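Local coordinates for cellulosome anchoring protein cohesin region (Clostridium thermocellum, PDB 4DH2), which binds a type I dockerin as the cohesin domain of a cellulosome anchoring protein, joining a dockerin-bearing partner to that protein, at residues Ile71-Pro74 and Ala75-Phe78; Phe141-Phe144 and Asp145-Ile149. All coordinates share one frame; numbering follows the deposited sequence.

In the fold
Both contacts are tight local turns between strands of the cohesin β-fold, and they lie apart, with centres 18 Å from one another and nearest atoms about 9 Å. Contact 1 (71-78) is a loop and one short helix, 74-77, leading from strand 60-67 into strand 78-83, an edge strand of the sheet within this chain; no other protein chain of the assembly touches it, and a sulfate, probably from the crystallisation liquor, sits beside it. Contact 2 (141-149) is the turn between strands 129-142 and 149-161, with its centre 19 Å from the middle of the chain. The dockerin meets the protein here: C142, F144 and L146 all touch it. Of the two, contact 2 therefore belongs to the recognition surface.

Contact 1: residues Ile71-Pro74 and Ala75-Phe78. With SO4 (sulfate ion), chain G.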
loop_
_atom_site.group_PDB
_atom_site.type_symbol
_atom_site.label_atom_id
_atom_site.label_comp_id
_atom_site.label_asym_id
_atom_site.label_seq_id
_atom_site.Cartn_x
_atom_site.Cartn_y
_atom_site.Cartn_z
ATOM N N ILE A 71 12.730 -0.152 3.263
ATOM C CA ILE A 71 11.859 -1.233 3.692
ATOM C C ILE A 71 12.684 -2.266 4.460
ATOM O O ILE A 71 13.710 -2.754 3.960
ATOM C CB ILE A 71 11.212 -1.920 2.472
ATOM C CG1 ILE A 71 10.406 -0.910 1.613
ATOM C CG2 ILE A 71 10.356 -3.108 2.921
ATOM C CD1 ILE A 71 9.286 -0.225 2.358
ATOM N N THR A 72 12.248 -2.593 5.671
ATOM C CA THR A 72 12.927 -3.579 6.509
ATOM C C THR A 72 12.422 -4.960 6.134
ATOM O O THR A 72 11.293 -5.098 5.671
ATOM C CB THR A 72 12.638 -3.331 7.976
ATOM O OG1 THR A 72 11.226 -3.305 8.164
ATOM C CG2 THR A 72 13.234 -2.007 8.446
ATOM N N ASP A 73 13.260 -5.978 6.333
ATOM C CA ASP A 73 12.915 -7.369 6.036
ATOM C C ASP A 73 11.796 -7.555 5.026
ATOM O O ASP A 73 10.736 -8.131 5.373
ATOM C CB ASP A 73 12.557 -8.094 7.350
ATOM C CG ASP A 73 12.565 -9.616 7.222
ATOM O OD1 ASP A 73 13.143 -10.152 6.246
ATOM O OD2 ASP A 73 11.991 -10.274 8.130
ATOM N N PRO A 74 12.033 -7.130 3.773
ATOM C CA PRO A 74 10.979 -7.075 2.758
ATOM C C PRO A 74 10.392 -8.419 2.439
ATOM O O PRO A 74 9.210 -8.497 2.146
ATOM C CB PRO A 74 11.690 -6.490 1.531
ATOM C CG PRO A 74 13.144 -6.556 1.837
ATOM C CD PRO A 74 13.256 -6.463 3.296
ATOM N N ALA A 75 11.208 -9.471 2.463
ATOM C CA ALA A 75 10.680 -10.808 2.261
ATOM C C ALA A 75 9.481 -11.094 3.132
ATOM O O ALA A 75 8.549 -11.765 2.700
ATOM C CB ALA A 75 11.799 -11.862 2.519
ATOM N N ASN A 76 9.487 -10.601 4.376
ATOM C CA ASN A 76 8.377 -10.842 5.288
ATOM C C ASN A 76 7.464 -9.635 5.495
ATOM O O ASN A 76 6.310 -9.790 5.930
ATOM C CB ASN A 76 8.912 -11.230 6.660
ATOM C CG ASN A 76 9.513 -12.621 6.655
ATOM O OD1 ASN A 76 8.901 -13.542 6.121
ATOM N ND2 ASN A 76 10.718 -12.760 7.172
ATOM N N ASN A 77 7.985 -8.454 5.212
ATOM C CA ASN A 77 7.287 -7.224 5.631
ATOM C C ASN A 77 6.595 -6.450 4.510
ATOM O O ASN A 77 5.795 -5.549 4.787
ATOM C CB ASN A 77 8.251 -6.284 6.320
ATOM C CG ASN A 77 8.732 -6.799 7.644
ATOM O OD1 ASN A 77 8.291 -7.830 8.166
ATOM N ND2 ASN A 77 9.645 -6.070 8.197
ATOM N N PHE A 78 6.893 -6.814 3.266
ATOM C CA PHE A 78 6.520 -6.001 2.094
ATOM C C PHE A 78 5.791 -6.833 1.049
ATOM O O PHE A 78 6.259 -7.900 0.644
ATOM C CB PHE A 78 7.770 -5.333 1.503
ATOM C CG PHE A 78 7.497 -4.488 0.302
ATOM C CD1 PHE A 78 7.324 -3.120 0.436
ATOM C CD2 PHE A 78 7.441 -5.046 -0.975
ATOM C CE1 PHE A 78 7.080 -2.326 -0.679
ATOM C CE2 PHE A 78 7.189 -4.252 -2.090
ATOM C CZ PHE A 78 7.005 -2.902 -1.949
HETATM S S SO4 G . 16.664 -5.957 7.253
HETATM O O1 SO4 G . 18.099 -5.970 7.521
HETATM O O2 SO4 G . 16.085 -7.236 7.660
HETATM O O3 SO4 G . 16.076 -4.858 8.020
HETATM O O4 SO4 G . 16.434 -5.763 5.823
HETATM O O HOH W 1 9.886 -9.342 9.706
#
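With CG anti to the carbonyl carbon (chi1 -68°), the amide of N77 turns back toward T72, whose OG1 stands between its own backbone N and carbonyl carbon (chi1 55°). ND2 of N77 meets OG1 of T72 at 3.2 Å, with the oxygen lying in the amide plane, and it also makes a weak bond to the T72 carbonyl oxygen. The same OG1 is bound to the carbonyl of G102, while OD1 of N77 takes the backbone N of D96, tying the turn to the loop beyond strand 88-94.

D73 occupies the N-cap position of helix 74-77, but its carboxylate makes no capping bond. OD2 instead receives ND2 of N76 at 3.0 Å, nearly straight at 170°, on the syn side but tilted well out of the carboxylate plane, the amide and carboxylate planes being almost perpendicular. A water donates to OD2 of D73 and to OD1 of N77, joining the two side chains. Backbone bonds close the turn: D73 O accepts from N77 N at 2.8 Å and from N76 N at 2.9 Å, and F78 N reaches P74 O at 3.1 Å. On the inner side, CG2 of I71 packs against CB of F78 at 3.7 Å, and the F78 side chain crosses that of I71 at about a right angle before reaching F91. A sulfate lies outside D73, accepting only a weak, long bond from its backbone N.

Because both ends of the buried N77 amide are engaged, its flip state is fixed; the D73 carboxylate, drawing on an amide and a water, probably stays ionised.

Contact 2: residues Phe141-Phe144 and Asp145-Ile149; sequences FCDF and DLKPI
D143 reaches across the turn to K147, and its side chain can be followed atom by atom. CB lies 4.1 Å from CD1 of I149, the methyl that also covers the C142 carbonyl carbon. From there CG turns between the backbone N and the carbonyl carbon (chi1 72°), which swings the carboxylate back over the residues that follow. OD1 takes the backbone N of K147 at 2.9 Å, a bond arriving from above the carboxylate plane, and a weaker, bent one from the N of D145. OD2 has CB of K147 at 3.6 Å for company, but its polar partners are NE2 of H44 and a water that also donates to OD2 of D145. That water sits between two carboxylates whose OD1 (D143) and OD2 (D145) are 4.6 Å apart, and probably eases their repulsion.

Overall this is a β-hairpin connection between strands 129-142 and 149-161, with a type I turn from D143 to L146 closed by L146 N on D143 O. Just behind it, D143 N bonds to K147 O at 2.9 Å, in the carbonyl plane, and I149 N to F141 O at 3.1 Å, bracketing the C142-P148 bridge. A second water spans F141 N and I149 O, and beside this water bridge CB of F141 meets CB of I149 at 3.9 Å while the ring runs on to pack with F49 and F38.

SG of C142 approaches CD2 of L146 at 4.2 Å. Both residues pack against the dockerin, C142 on I18 and L146 on V22 of that chain, while R26 of the dockerin bonds to F144 O and lies against the F144 ring as a cation-pi pair. K147 carries its NZ away to D14 and Y15.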
loop_
_atom_site.group_PDB
_atom_site.type_symbol
_atom_site.label_atom_id
_atom_site.label_comp_id
_atom_site.label_asym_id
_atom_site.label_seq_id
_atom_site.Cartn_x
_atom_site.Cartn_y
_atom_site.Cartn_z
ATOM N N PHE A 141 -1.182 4.996 7.270
ATOM C CA PHE A 141 0.085 4.681 7.940
ATOM C C PHE A 141 -0.157 4.692 9.440
ATOM O O PHE A 141 -0.952 5.485 9.932
ATOM C CB PHE A 141 1.142 5.756 7.684
ATOM C CG PHE A 141 1.673 5.820 6.281
ATOM C CD1 PHE A 141 3.004 5.573 6.015
ATOM C CD2 PHE A 141 0.852 6.186 5.237
ATOM C CE1 PHE A 141 3.492 5.639 4.751
ATOM C CE2 PHE A 141 1.357 6.283 3.958
ATOM C CZ PHE A 141 2.658 6.000 3.712
ATOM N N CYS A 142 0.565 3.871 10.187
ATOM C CA CYS A 142 0.497 3.957 11.635
ATOM C C CYS A 142 1.828 3.613 12.290
ATOM O O CYS A 142 2.738 3.029 11.654
ATOM C CB CYS A 142 -0.611 3.089 12.211
ATOM S SG CYS A 142 -0.281 1.263 12.158
ATOM N N ASP A 143 1.940 3.987 13.569
ATOM C CA ASP A 143 3.115 3.663 14.350
ATOM C C ASP A 143 2.903 2.383 15.143
ATOM O O ASP A 143 1.874 1.717 14.993
ATOM C CB ASP A 143 3.585 4.821 15.238
ATOM C CG ASP A 143 2.704 5.103 16.411
ATOM O OD1 ASP A 143 1.783 4.324 16.737
ATOM O OD2 ASP A 143 3.001 6.146 17.066
ATOM N N PHE A 144 3.901 2.046 15.943
ATOM C CA PHE A 144 3.859 0.799 16.717
ATOM C C PHE A 144 2.629 0.719 17.613
ATOM O O PHE A 144 2.032 -0.361 17.796
ATOM C CB PHE A 144 5.100 0.649 17.572
ATOM C CG PHE A 144 5.086 -0.612 18.365
ATOM C CD1 PHE A 144 5.471 -1.790 17.779
ATOM C CD2 PHE A 144 4.664 -0.612 19.681
ATOM C CE1 PHE A 144 5.457 -2.971 18.509
ATOM C CE2 PHE A 144 4.645 -1.776 20.403
ATOM C CZ PHE A 144 5.041 -2.955 19.810
ATOM N N ASP A 145 2.208 1.871 18.145
ATOM C CA ASP A 145 1.030 1.933 18.989
ATOM C C ASP A 145 -0.282 2.112 18.255
ATOM O O ASP A 145 -1.320 2.341 18.884
ATOM C CB ASP A 145 1.193 3.053 20.025
ATOM C CG ASP A 145 2.381 2.822 20.932
ATOM O OD1 ASP A 145 2.471 1.710 21.528
ATOM O OD2 ASP A 145 3.253 3.717 21.021
ATOM N N LEU A 146 -0.233 1.954 16.933
ATOM C CA LEU A 146 -1.390 2.072 16.040
ATOM C C LEU A 146 -1.917 3.496 15.950
ATOM O O LEU A 146 -3.049 3.725 15.483
ATOM C CB LEU A 146 -2.533 1.138 16.441
ATOM C CG LEU A 146 -2.091 -0.308 16.733
ATOM C CD1 LEU A 146 -3.285 -1.179 17.087
ATOM C CD2 LEU A 146 -1.350 -0.861 15.563
ATOM N N LYS A 147 -1.093 4.441 16.374
ATOM C CA LYS A 147 -1.444 5.852 16.208
ATOM C C LYS A 147 -1.237 6.219 14.747
ATOM O O LYS A 147 -0.271 5.785 14.112
ATOM C CB LYS A 147 -0.572 6.747 17.078
ATOM C CG LYS A 147 -0.813 6.585 18.576
ATOM C CD LYS A 147 0.142 7.484 19.365
ATOM C CE LYS A 147 -0.249 8.966 19.290
ATOM N NZ LYS A 147 0.642 9.808 20.148
ATOM N N PRO A 148 -2.141 7.039 14.210
ATOM C CA PRO A 148 -2.005 7.376 12.796
ATOM C C PRO A 148 -0.816 8.272 12.547
ATOM O O PRO A 148 -0.437 9.101 13.386
ATOM C CB PRO A 148 -3.327 8.107 12.468
ATOM C CG PRO A 148 -3.888 8.519 13.768
ATOM C CD PRO A 148 -3.411 7.510 14.784
ATOM N N ILE A 149 -0.234 8.100 11.365
ATOM C CA ILE A 149 0.776 8.996 10.848
ATOM C C ILE A 149 0.187 9.520 9.535
ATOM O O ILE A 149 -0.169 8.732 8.673
ATOM C CB ILE A 149 2.082 8.230 10.535
ATOM C CG1 ILE A 149 2.695 7.601 11.828
ATOM C CG2 ILE A 149 3.056 9.151 9.874
ATOM C CD1 ILE A 149 3.861 6.653 11.533
HETATM O O HOH W 2 -2.288 7.736 7.395
HETATM O O HOH W 3 3.196 6.176 19.777
#